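Local coordinates for putative uncharacterized protein smu.1604c (PDB 3L9F), which probably acts as a PadR-family transcription regulator, binding DNA as a dimer through winged-helix domains, and can bind magnesium, at residues Val91-Gln94 / Pro98-Asn101; Leu59-Ser64 / Ile160-Glu165; Gln147-Glu152 / Lys196-Glu201; Asp84-Lys89 / Lys110-Ser115. One frame throughout, in Å; residues are numbered along the deposited sequence.

Interaction 1. Residues Val91-Gln94 / Pro98-Asn101; sequences VVIQ and PNKN
The flat carboxamide of Asn99 has Val91 CG1 and Ile93 CG1 on the same side of its plane. Val91 CG1 is 3.8 Å from Asn99 ND2, and Ile93 CG1 is 3.7 Å from Asn99 OD1. A second carboxamide, that of Asn101, lies alongside Val91 and points the same way. Asn101 OD1 comes within 3.4 Å of Val91 CG2. These residues sit at the outer end of the beta hairpin of strands 87-92 and 100-105, which is the wing expected of a PadR winged-helix domain. The two strands run antiparallel. Val92 and Lys100 form a hydrogen-bonded pair: Val92 N gives a nearly straight bond to Lys100 O (2.8 Å, 175° at the hydrogen), and Lys100 N returns one to Val92 O (3.1 Å). Val91 and Asn101 are the adjacent non-hydrogen-bonded pair, and Asn101 also bonds through its backbone to Gly52. Their side chains are on one face of the sheet, those of Val92 and Lys100 on the other. Toward the turn the strands part and waters fill in. One water lies within bonding distance of both Val92 O and Pro98 O. Another accepts from Gln94 N and lies close to Asn99 OD1. The Lys100 chain leaves with CG anti to its backbone N, then bends at chi3 (50°), which brings its amine toward Gln94. The two polar ends do not bond directly. A third water accepts from Lys100 NZ at 2.8 Å and donates to Gln94 OE1.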
loop_
_atom_site.group_PDB
_atom_site.type_symbol
_atom_site.label_atom_id
_atom_site.label_comp_id
_atom_site.label_asym_id
_atom_site.label_seq_id
_atom_site.Cartn_x
_atom_site.Cartn_y
_atom_site.Cartn_z
ATOM N N VAL A 91 19.663 25.348 -8.729
ATOM C CA VAL A 91 18.834 26.287 -7.974
ATOM C C VAL A 91 18.641 27.555 -8.803
ATOM O O VAL A 91 19.607 28.254 -9.109
ATOM C CB VAL A 91 19.475 26.649 -6.631
ATOM C CG1 VAL A 91 18.675 27.747 -5.945
ATOM C CG2 VAL A 91 19.570 25.428 -5.742
ATOM N N VAL A 92 17.399 27.836 -9.180
ATOM C CA VAL A 92 17.108 28.983 -10.031
ATOM C C VAL A 92 16.631 30.134 -9.163
ATOM O O VAL A 92 15.638 30.012 -8.439
ATOM C CB VAL A 92 16.043 28.651 -11.111
ATOM C CG1 VAL A 92 15.697 29.890 -11.930
ATOM C CG2 VAL A 92 16.537 27.534 -12.030
ATOM N N ILE A 93 17.352 31.247 -9.225
ATOM C CA ILE A 93 17.035 32.393 -8.395
ATOM C C ILE A 93 16.321 33.438 -9.222
ATOM O O ILE A 93 16.745 33.748 -10.331
ATOM C CB ILE A 93 18.309 33.013 -7.818
ATOM C CG1 ILE A 93 19.048 31.991 -6.951
ATOM C CG2 ILE A 93 17.978 34.282 -7.033
ATOM C CD1 ILE A 93 20.453 32.425 -6.599
ATOM N N GLN A 94 15.229 33.968 -8.683
ATOM C CA GLN A 94 14.494 35.041 -9.332
ATOM C C GLN A 94 14.145 36.118 -8.334
ATOM O O GLN A 94 13.841 35.837 -7.173
ATOM C CB GLN A 94 13.208 34.513 -9.965
ATOM C CG GLN A 94 13.418 33.556 -11.111
ATOM C CD GLN A 94 12.119 32.900 -11.530
ATOM O OE1 GLN A 94 11.711 31.875 -10.968
ATOM N NE2 GLN A 94 11.441 33.508 -12.493
ATOM N N PRO A 98 10.421 32.738 -4.419
ATOM C CA PRO A 98 11.239 31.723 -3.762
ATOM C C PRO A 98 12.167 31.093 -4.794
ATOM O O PRO A 98 11.837 31.044 -5.998
ATOM C CB PRO A 98 10.215 30.674 -3.300
ATOM C CG PRO A 98 8.884 31.309 -3.418
ATOM C CD PRO A 98 8.991 32.383 -4.451
ATOM N N ASN A 99 13.323 30.632 -4.339
ATOM C CA ASN A 99 14.172 29.798 -5.175
ATOM C C ASN A 99 13.387 28.594 -5.669
ATOM O O ASN A 99 12.511 28.065 -4.963
ATOM C CB ASN A 99 15.379 29.315 -4.382
ATOM C CG ASN A 99 16.353 30.423 -4.079
ATOM O OD1 ASN A 99 16.206 31.545 -4.553
ATOM N ND2 ASN A 99 17.381 30.104 -3.302
ATOM N N LYS A 100 13.725 28.157 -6.877
ATOM C CA LYS A 100 13.098 27.009 -7.528
ATOM C C LYS A 100 14.196 25.984 -7.805
ATOM O O LYS A 100 15.238 26.336 -8.350
ATOM C CB LYS A 100 12.471 27.484 -8.847
ATOM C CG LYS A 100 11.747 26.424 -9.645
ATOM C CD LYS A 100 11.014 27.049 -10.832
ATOM C CE LYS A 100 11.929 27.953 -11.639
ATOM N NZ LYS A 100 11.201 28.643 -12.734
ATOM N N ASN A 101 13.984 24.728 -7.430
ATOM C CA ASN A 101 14.977 23.696 -7.721
ATOM C C ASN A 101 14.616 22.891 -8.955
ATOM O O ASN A 101 13.520 22.357 -9.051
ATOM C CB ASN A 101 15.149 22.772 -6.525
ATOM C CG ASN A 101 15.549 23.527 -5.282
ATOM O OD1 ASN A 101 16.288 24.508 -5.359
ATOM N ND2 ASN A 101 15.051 23.089 -4.132
HETATM O O HOH W 1 13.074 31.274 -8.429
HETATM O O HOH W 2 14.764 33.118 -6.058
HETATM O O HOH W 3 9.273 30.349 -11.680
#

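Interaction 2. Residues Leu59-Ser64 / Ile160-Glu165; sequences LQNQLS and IKRLSE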
loop_
_atom_site.group_PDB
_atom_site.type_symbol
_atom_site.label_atom_id
_atom_site.label_comp_id
_atom_site.label_asym_id
_atom_site.label_seq_id
_atom_site.Cartn_x
_atom_site.Cartn_y
_atom_site.Cartn_z
ATOM N N LEU A 59 3.945 13.147 -8.480
ATOM C CA LEU A 59 3.876 12.068 -7.495
ATOM C C LEU A 59 2.583 12.118 -6.683
ATOM O O LEU A 59 1.908 11.097 -6.536
ATOM C CB LEU A 59 5.096 12.096 -6.572
ATOM C CG LEU A 59 5.221 10.904 -5.631
ATOM C CD1 LEU A 59 5.544 9.654 -6.449
ATOM C CD2 LEU A 59 6.301 11.175 -4.605
ATOM N N GLN A 60 2.224 13.297 -6.172
ATOM C CA GLN A 60 1.010 13.424 -5.360
ATOM C C GLN A 60 -0.278 13.313 -6.158
ATOM O O GLN A 60 -1.248 12.734 -5.685
ATOM C CB GLN A 60 0.989 14.747 -4.589
ATOM C CG GLN A 60 2.139 14.917 -3.618
ATOM C CD GLN A 60 2.131 13.850 -2.541
ATOM O OE1 GLN A 60 1.131 13.665 -1.844
ATOM N NE2 GLN A 60 3.242 13.145 -2.398
ATOM N N ASN A 61 -0.299 13.877 -7.362
ATOM C CA ASN A 61 -1.564 14.058 -8.073
ATOM C C ASN A 61 -1.759 13.185 -9.304
ATOM O O ASN A 61 -2.887 12.984 -9.747
ATOM C CB ASN A 61 -1.758 15.526 -8.442
ATOM C CG ASN A 61 -1.756 16.435 -7.229
ATOM O OD1 ASN A 61 -1.082 17.470 -7.213
ATOM N ND2 ASN A 61 -2.491 16.043 -6.192
ATOM N N GLN A 62 -0.671 12.678 -9.870
ATOM C CA GLN A 62 -0.787 11.904 -11.092
ATOM C C GLN A 62 -0.540 10.422 -10.861
ATOM O O GLN A 62 -1.297 9.582 -11.340
ATOM C CB GLN A 62 0.180 12.429 -12.154
ATOM C CG GLN A 62 -0.131 13.852 -12.609
ATOM C CD GLN A 62 0.612 14.212 -13.883
ATOM O OE1 GLN A 62 1.666 13.642 -14.176
ATOM N NE2 GLN A 62 0.051 15.131 -14.664
ATOM N N LEU A 63 0.509 10.106 -10.112
ATOM C CA LEU A 63 0.947 8.722 -9.984
ATOM C C LEU A 63 0.475 8.071 -8.688
ATOM O O LEU A 63 0.801 6.922 -8.403
ATOM C CB LEU A 63 2.473 8.646 -10.096
ATOM C CG LEU A 63 3.093 9.336 -11.322
ATOM C CD1 LEU A 63 4.564 8.944 -11.480
ATOM C CD2 LEU A 63 2.311 9.016 -12.596
ATOM N N SER A 64 -0.313 8.788 -7.904
ATOM C CA SER A 64 -0.734 8.254 -6.619
ATOM C C SER A 64 -1.614 6.993 -6.694
ATOM O O SER A 64 -1.831 6.334 -5.672
ATOM C CB SER A 64 -1.432 9.334 -5.797
ATOM O OG SER A 64 -2.636 9.740 -6.421
ATOM N N ILE A 160 -10.909 8.417 -7.723
ATOM C CA ILE A 160 -11.505 8.113 -9.024
ATOM C C ILE A 160 -11.589 9.356 -9.912
ATOM O O ILE A 160 -11.230 9.325 -11.103
ATOM C CB ILE A 160 -12.916 7.530 -8.855
ATOM C CG1 ILE A 160 -12.832 6.122 -8.240
ATOM C CG2 ILE A 160 -13.637 7.514 -10.191
ATOM C CD1 ILE A 160 -14.169 5.532 -7.809
ATOM N N LYS A 161 -12.077 10.440 -9.328
ATOM C CA LYS A 161 -12.194 11.725 -10.024
ATOM C C LYS A 161 -10.841 12.186 -10.563
ATOM O O LYS A 161 -10.710 12.553 -11.737
ATOM C CB LYS A 161 -12.781 12.778 -9.075
ATOM C CG LYS A 161 -12.862 14.184 -9.661
ATOM C CD LYS A 161 -13.459 15.170 -8.655
ATOM C CE LYS A 161 -13.587 16.572 -9.242
ATOM N NZ LYS A 161 -12.261 17.190 -9.520
ATOM N N ARG A 162 -9.832 12.146 -9.702
ATOM C CA ARG A 162 -8.486 12.564 -10.061
ATOM C C ARG A 162 -7.867 11.676 -11.141
ATOM O O ARG A 162 -7.284 12.170 -12.114
ATOM C CB ARG A 162 -7.601 12.597 -8.810
ATOM C CG ARG A 162 -6.217 13.186 -9.035
ATOM C CD ARG A 162 -5.782 14.014 -7.837
ATOM N NE ARG A 162 -6.081 13.322 -6.587
ATOM C CZ ARG A 162 -5.307 12.383 -6.054
ATOM N NH1 ARG A 162 -4.183 12.031 -6.664
ATOM N NH2 ARG A 162 -5.658 11.792 -4.914
ATOM N N LEU A 163 -7.996 10.361 -10.978
ATOM C CA LEU A 163 -7.434 9.442 -11.954
ATOM C C LEU A 163 -8.182 9.561 -13.279
ATOM O O LEU A 163 -7.574 9.548 -14.352
ATOM C CB LEU A 163 -7.471 8.012 -11.423
ATOM C CG LEU A 163 -6.960 6.939 -12.362
ATOM C CD1 LEU A 163 -5.562 7.275 -12.871
ATOM C CD2 LEU A 163 -6.973 5.597 -11.628
ATOM N N SER A 164 -9.503 9.707 -13.204
ATOM C CA SER A 164 -10.311 9.882 -14.411
ATOM C C SER A 164 -9.931 11.153 -15.174
ATOM O O SER A 164 -9.843 11.148 -16.408
ATOM C CB SER A 164 -11.795 9.902 -14.057
ATOM O OG SER A 164 -12.220 8.611 -13.665
ATOM N N GLU A 165 -9.700 12.235 -14.435
ATOM C CA GLU A 165 -9.311 13.506 -15.046
ATOM C C GLU A 165 -7.925 13.429 -15.705
ATOM O O GLU A 165 -7.710 13.980 -16.785
ATOM C CB GLU A 165 -9.388 14.647 -14.029
ATOM C CG GLU A 165 -10.821 14.952 -13.576
ATOM C CD GLU A 165 -10.910 16.081 -12.549
ATOM O OE1 GLU A 165 -9.855 16.509 -12.032
ATOM O OE2 GLU A 165 -12.042 16.531 -12.251
#
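This is a polar surface contact made by one arginine, Arg162, which reaches from helix 142-172 to the C-terminal region of helix 52-62. The nearest CA atoms, those of Asn61 and Arg162, are 7.4 Å apart, so the long side chain spans the gap. Arg162 NH1 donates to Ser64 OG at 2.8 Å, with the hydroxyl close to the guanidinium plane. A weak bond runs from Arg162 NH1 to Asn61 O at 3.5 Å. Gln60 O is 3.2 Å from Arg162 NH1, but the angle is too poor for a bond. The contact joins the PadR-like winged-helix region to helix 142-172, the first of the two long C-terminal helices, whose residues 160-165 lie in a predicted coiled coil. Arg162 CG and CD pass beside Asn61 O, with Arg162 CG 3.4 Å from that oxygen. Bends at chi2 and chi3 (44°) then turn the guanidinium toward Ser64. Arg162 NE is held by a salt bridge to Glu158, one turn earlier on its own helix. Next to the contact, Leu63 packs on Phe135 of the second subunit. The Ser64 side chain is about 4 Å from that of Asp68, a magnesium ligand; no magnesium is bound to this chain.

Interaction 3. Residues Gln147-Glu152 / Lys196-Glu201; sequences QLIREE and KVLEEE
The antiparallel pair of long C-terminal helices, 142-172 and 178-202, is joined here near its open end by Ile149, Glu152, Leu198 and Glu201. The CA atoms of Ile149 and Leu198 are the closest between the two segments, at 6.4 Å. Ile149 CG2 packs on Leu198 CB at 3.7 Å, and the two side chains cross obliquely. The other branch of Ile149 goes elsewhere: its CD1 meets Glu201 CG at 4.0 Å, the side chains lying roughly at right angles. Leu198 CD1 presses tightly on the aliphatic part of Glu152, 3.4 Å from its CG. The segment axes approach to 9.9 Å, with 144° between their directions. This is a splayed helical hairpin, and residues 147-152 belong to a predicted coiled coil. In PadR proteins such C-terminal helices commonly build the dimer interface. The second subunit fits that pattern here: its Tyr186 packs on Leu198, and its Ile182 on Glu201. Glu152 has CG anti to its backbone N (chi1 172°) and then bends at chi2, so its methylenes serve the packing while its carboxylate turns to other partners. Arg155 and Lys156 form salt bridges with that buried carboxylate, and Tyr186 OH of the second subunit is hydrogen-bonded to Glu152 OE2.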
loop_
_atom_site.group_PDB
_atom_site.type_symbol
_atom_site.label_atom_id
_atom_site.label_comp_id
_atom_site.label_asym_id
_atom_site.label_seq_id
_atom_site.Cartn_x
_atom_site.Cartn_y
_atom_site.Cartn_z
ATOM N N GLN A 147 -19.834 6.347 9.774
ATOM C CA GLN A 147 -19.025 7.505 9.412
ATOM C C GLN A 147 -17.720 7.074 8.752
ATOM O O GLN A 147 -17.291 7.673 7.762
ATOM C CB GLN A 147 -18.728 8.369 10.635
ATOM C CG GLN A 147 -17.989 9.664 10.312
ATOM N N LEU A 148 -17.087 6.040 9.301
ATOM C CA LEU A 148 -15.833 5.558 8.726
ATOM C C LEU A 148 -16.072 5.121 7.293
ATOM O O LEU A 148 -15.287 5.432 6.393
ATOM C CB LEU A 148 -15.258 4.397 9.539
ATOM C CG LEU A 148 -14.644 4.719 10.903
ATOM C CD1 LEU A 148 -14.141 3.443 11.572
ATOM C CD2 LEU A 148 -13.527 5.734 10.770
ATOM N N ILE A 149 -17.161 4.393 7.080
ATOM C CA ILE A 149 -17.482 3.932 5.741
ATOM C C ILE A 149 -17.750 5.093 4.776
ATOM O O ILE A 149 -17.231 5.095 3.665
ATOM C CB ILE A 149 -18.646 2.931 5.732
ATOM C CG1 ILE A 149 -18.289 1.724 6.598
ATOM C CG2 ILE A 149 -18.942 2.491 4.303
ATOM C CD1 ILE A 149 -19.424 0.744 6.808
ATOM N N ARG A 150 -18.540 6.079 5.198
ATOM C CA ARG A 150 -18.805 7.245 4.338
ATOM C C ARG A 150 -17.544 8.024 3.993
ATOM O O ARG A 150 -17.362 8.470 2.851
ATOM C CB ARG A 150 -19.818 8.185 4.989
ATOM C CG ARG A 150 -21.227 7.641 4.987
ATOM C CD ARG A 150 -22.196 8.603 5.670
ATOM N NE ARG A 150 -23.486 7.963 5.905
ATOM C CZ ARG A 150 -24.352 7.668 4.942
ATOM N NH1 ARG A 150 -24.065 7.960 3.677
ATOM N NH2 ARG A 150 -25.504 7.081 5.238
ATOM N N GLU A 151 -16.666 8.189 4.975
ATOM C CA GLU A 151 -15.440 8.936 4.743
ATOM C C GLU A 151 -14.523 8.205 3.772
ATOM O O GLU A 151 -13.865 8.831 2.940
ATOM C CB GLU A 151 -14.754 9.275 6.068
ATOM C CG GLU A 151 -15.631 10.163 6.943
ATOM C CD GLU A 151 -14.917 10.715 8.157
ATOM O OE1 GLU A 151 -13.713 10.427 8.327
ATOM O OE2 GLU A 151 -15.562 11.444 8.942
ATOM N N GLU A 152 -14.501 6.879 3.854
ATOM C CA GLU A 152 -13.701 6.098 2.919
ATOM C C GLU A 152 -14.310 6.144 1.527
ATOM O O GLU A 152 -13.588 6.212 0.529
ATOM C CB GLU A 152 -13.563 4.648 3.381
ATOM C CG GLU A 152 -12.912 3.731 2.348
ATOM C CD GLU A 152 -11.399 3.860 2.301
ATOM O OE1 GLU A 152 -10.828 4.698 3.032
ATOM O OE2 GLU A 152 -10.777 3.115 1.522
ATOM N N LYS A 196 -17.860 0.239 -4.299
ATOM C CA LYS A 196 -19.121 -0.486 -4.444
ATOM C C LYS A 196 -19.440 -1.381 -3.245
ATOM O O LYS A 196 -20.583 -1.430 -2.778
ATOM C CB LYS A 196 -19.099 -1.311 -5.728
ATOM C CG LYS A 196 -20.397 -2.026 -6.019
ATOM C CD LYS A 196 -20.674 -2.074 -7.513
ATOM C CE LYS A 196 -22.066 -2.628 -7.786
ATOM N NZ LYS A 196 -23.116 -1.986 -6.929
ATOM N N VAL A 197 -18.434 -2.087 -2.743
ATOM C CA VAL A 197 -18.622 -2.929 -1.563
ATOM C C VAL A 197 -19.129 -2.105 -0.391
ATOM O O VAL A 197 -20.056 -2.505 0.320
ATOM C CB VAL A 197 -17.317 -3.649 -1.167
ATOM C CG1 VAL A 197 -17.423 -4.187 0.244
ATOM C CG2 VAL A 197 -17.006 -4.764 -2.160
ATOM N N LEU A 198 -18.534 -0.938 -0.194
ATOM C CA LEU A 198 -18.933 -0.078 0.908
ATOM C C LEU A 198 -20.337 0.487 0.687
ATOM O O LEU A 198 -21.137 0.560 1.615
ATOM C CB LEU A 198 -17.912 1.041 1.088
ATOM C CG LEU A 198 -16.514 0.539 1.467
ATOM C CD1 LEU A 198 -15.586 1.725 1.656
ATOM C CD2 LEU A 198 -16.576 -0.318 2.724
ATOM N N GLU A 199 -20.632 0.892 -0.545
ATOM C CA GLU A 199 -21.970 1.375 -0.872
ATOM C C GLU A 199 -23.012 0.298 -0.598
ATOM O O GLU A 199 -24.059 0.572 0.000
ATOM C CB GLU A 199 -22.038 1.842 -2.327
ATOM C CG GLU A 199 -21.236 3.110 -2.560
ATOM C CD GLU A 199 -21.221 3.546 -4.008
ATOM O OE1 GLU A 199 -21.477 2.695 -4.897
ATOM O OE2 GLU A 199 -20.944 4.743 -4.251
ATOM N N GLU A 200 -22.712 -0.927 -1.016
ATOM C CA GLU A 200 -23.622 -2.048 -0.795
ATOM C C GLU A 200 -23.808 -2.305 0.698
ATOM O O GLU A 200 -24.896 -2.675 1.141
ATOM C CB GLU A 200 -23.127 -3.308 -1.512
ATOM C CG GLU A 200 -23.225 -3.226 -3.027
ATOM C CD GLU A 200 -22.480 -4.353 -3.723
ATOM O OE1 GLU A 200 -21.624 -5.000 -3.078
ATOM O OE2 GLU A 200 -22.747 -4.591 -4.921
ATOM N N GLU A 201 -22.750 -2.093 1.478
ATOM C CA GLU A 201 -22.857 -2.229 2.928
ATOM C C GLU A 201 -23.801 -1.185 3.512
ATOM O O GLU A 201 -24.657 -1.502 4.334
ATOM C CB GLU A 201 -21.486 -2.113 3.598
ATOM C CG GLU A 201 -21.543 -2.140 5.120
ATOM C CD GLU A 201 -22.156 -3.425 5.649
ATOM O OE1 GLU A 201 -22.013 -4.476 4.977
ATOM O OE2 GLU A 201 -22.776 -3.377 6.735
#

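Interaction 4. Residues Asp84-Lys89 / Lys110-Ser115; sequences DGKITK and KKELAS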
loop_
_atom_site.group_PDB
_atom_site.type_symbol
_atom_site.label_atom_id
_atom_site.label_comp_id
_atom_site.label_asym_id
_atom_site.label_seq_id
_atom_site.Cartn_x
_atom_site.Cartn_y
_atom_site.Cartn_z
ATOM N N ASP A 84 24.340 10.642 -4.776
ATOM C CA ASP A 84 24.806 9.445 -5.468
ATOM C C ASP A 84 25.024 9.669 -6.967
ATOM O O ASP A 84 25.327 8.730 -7.707
ATOM C CB ASP A 84 23.852 8.274 -5.217
ATOM C CG ASP A 84 23.698 7.952 -3.732
ATOM O OD1 ASP A 84 24.473 8.487 -2.907
ATOM O OD2 ASP A 84 22.796 7.163 -3.382
ATOM N N GLY A 85 24.875 10.914 -7.410
ATOM C CA GLY A 85 25.179 11.273 -8.784
ATOM C C GLY A 85 24.184 10.782 -9.815
ATOM O O GLY A 85 24.486 10.767 -11.015
ATOM N N LYS A 86 22.993 10.395 -9.361
ATOM C CA LYS A 86 21.963 9.879 -10.270
ATOM C C LYS A 86 21.118 11.006 -10.872
ATOM O O LYS A 86 20.482 10.821 -11.910
ATOM C CB LYS A 86 21.048 8.899 -9.534
ATOM C CG LYS A 86 21.784 7.796 -8.799
ATOM C CD LYS A 86 22.630 6.982 -9.755
ATOM C CE LYS A 86 23.366 5.869 -9.014
ATOM N NZ LYS A 86 24.068 4.961 -9.957
ATOM N N ILE A 87 21.086 12.152 -10.191
ATOM C CA ILE A 87 20.427 13.355 -10.712
ATOM C C ILE A 87 21.270 14.587 -10.375
ATOM O O ILE A 87 22.117 14.535 -9.480
ATOM C CB ILE A 87 19.013 13.547 -10.116
ATOM C CG1 ILE A 87 19.093 13.852 -8.620
ATOM C CG2 ILE A 87 18.156 12.309 -10.349
ATOM C CD1 ILE A 87 17.733 13.972 -7.950
ATOM N N THR A 88 21.056 15.679 -11.108
ATOM C CA THR A 88 21.654 16.956 -10.741
ATOM C C THR A 88 20.570 17.899 -10.237
ATOM O O THR A 88 19.404 17.770 -10.599
ATOM C CB THR A 88 22.400 17.627 -11.916
ATOM O OG1 THR A 88 21.478 17.922 -12.978
ATOM C CG2 THR A 88 23.506 16.729 -12.434
ATOM N N LYS A 89 20.965 18.837 -9.389
ATOM C CA LYS A 89 20.048 19.849 -8.887
ATOM C C LYS A 89 20.570 21.235 -9.221
ATOM O O LYS A 89 21.736 21.547 -8.977
ATOM C CB LYS A 89 19.885 19.725 -7.375
ATOM C CG LYS A 89 19.138 20.891 -6.729
ATOM C CD LYS A 89 19.103 20.713 -5.218
ATOM C CE LYS A 89 18.252 21.780 -4.545
ATOM N NZ LYS A 89 18.172 21.587 -3.062
ATOM N N LYS A 110 20.074 7.235 -15.551
ATOM C CA LYS A 110 19.352 6.528 -16.600
ATOM C C LYS A 110 19.709 5.046 -16.550
ATOM O O LYS A 110 18.844 4.189 -16.711
ATOM C CB LYS A 110 19.695 7.088 -17.985
ATOM C CG LYS A 110 19.086 8.442 -18.315
ATOM C CD LYS A 110 19.700 8.989 -19.607
ATOM C CE LYS A 110 19.072 10.303 -20.048
ATOM N NZ LYS A 110 19.833 10.894 -21.194
ATOM N N LYS A 111 20.992 4.759 -16.327
ATOM C CA LYS A 111 21.469 3.382 -16.172
ATOM C C LYS A 111 20.739 2.674 -15.037
ATOM O O LYS A 111 20.338 1.515 -15.169
ATOM C CB LYS A 111 22.983 3.352 -15.903
ATOM C CG LYS A 111 23.571 1.948 -15.764
ATOM N N GLU A 112 20.571 3.376 -13.922
ATOM C CA GLU A 112 19.949 2.788 -12.747
ATOM C C GLU A 112 18.479 2.488 -12.989
ATOM O O GLU A 112 17.960 1.470 -12.535
ATOM C CB GLU A 112 20.096 3.710 -11.542
ATOM C CG GLU A 112 19.329 3.238 -10.326
ATOM C CD GLU A 112 20.010 3.606 -9.023
ATOM O OE1 GLU A 112 21.254 3.731 -9.018
ATOM O OE2 GLU A 112 19.303 3.755 -8.001
ATOM N N LEU A 113 17.808 3.392 -13.690
ATOM C CA LEU A 113 16.415 3.189 -14.055
ATOM C C LEU A 113 16.295 1.980 -14.975
ATOM O O LEU A 113 15.470 1.098 -14.748
ATOM C CB LEU A 113 15.873 4.439 -14.751
ATOM C CG LEU A 113 14.410 4.353 -15.165
ATOM C CD1 LEU A 113 13.533 4.068 -13.940
ATOM C CD2 LEU A 113 13.980 5.643 -15.874
ATOM N N ALA A 114 17.129 1.935 -16.010
ATOM C CA ALA A 114 17.099 0.821 -16.962
ATOM C C ALA A 114 17.296 -0.504 -16.236
ATOM O O ALA A 114 16.584 -1.465 -16.492
ATOM C CB ALA A 114 18.159 1.005 -18.046
ATOM N N SER A 115 18.259 -0.539 -15.319
ATOM C CA SER A 115 18.520 -1.734 -14.527
ATOM C C SER A 115 17.291 -2.108 -13.728
ATOM O O SER A 115 16.865 -3.260 -13.720
ATOM C CB SER A 115 19.696 -1.503 -13.578
ATOM O OG SER A 115 20.870 -1.192 -14.308
#
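Lys86 and Glu112 cross at about a right angle, each starting out toward the other's segment. Their salt bridge ties the start of the wing to helix 107-118 of the PadR winged-helix domain. Lys86 NZ lies 3.2 Å from Glu112 OE1. The end of the lysine passes alongside this oxygen rather than pointing its amine straight at it, and Lys86 CD is 3.6 Å from Glu112 OE1. A bend at chi2 (-59°) folds the lysine into this path, and the chain runs straight beyond it. Glu112 starts with CG anti to its backbone N and bends at chi2, which carries the carboxylate off the helix surface. Its other oxygen, Glu112 OE2, has a salt bridge to Lys38, so two lysines share one carboxylate and probably help to keep it charged. The carbon parts of both side chains have apolar neighbours, Leu81 against Lys86 and Leu42 against Glu112. The backbone is set up just before Lys86. Gly85, with positive phi (73°), closes helix 74-83 in a Schellman motif and lets the chain turn into strand 87-92. On the helix side, Ser115 OG bonds back to Lys111 O at 2.9 Å, from the opposite face of that carbonyl to Ser115 N.

Interactions 1 and 4 belong to the winged-helix part and share strand 87-92. Their centres are 23 Å apart, yet they touch where Asn101 CG meets Lys89 CE at 3.3 Å. Interaction 2 links that part to helix 142-172, and interaction 3 uses the same helix farther toward its N-terminal end. The centres of these two are 21 Å apart, with nearest atoms about 7 Å apart. Interaction 3 is remote from the wing: its centre is 44 Å from that of interaction 1 and 42 Å from that of interaction 4. Asp68, which binds magnesium though none is bound to this chain, has its side chain nearer to Ser64 of interaction 2 than to the Glu152 side chain of interaction 3, about 10 Å away.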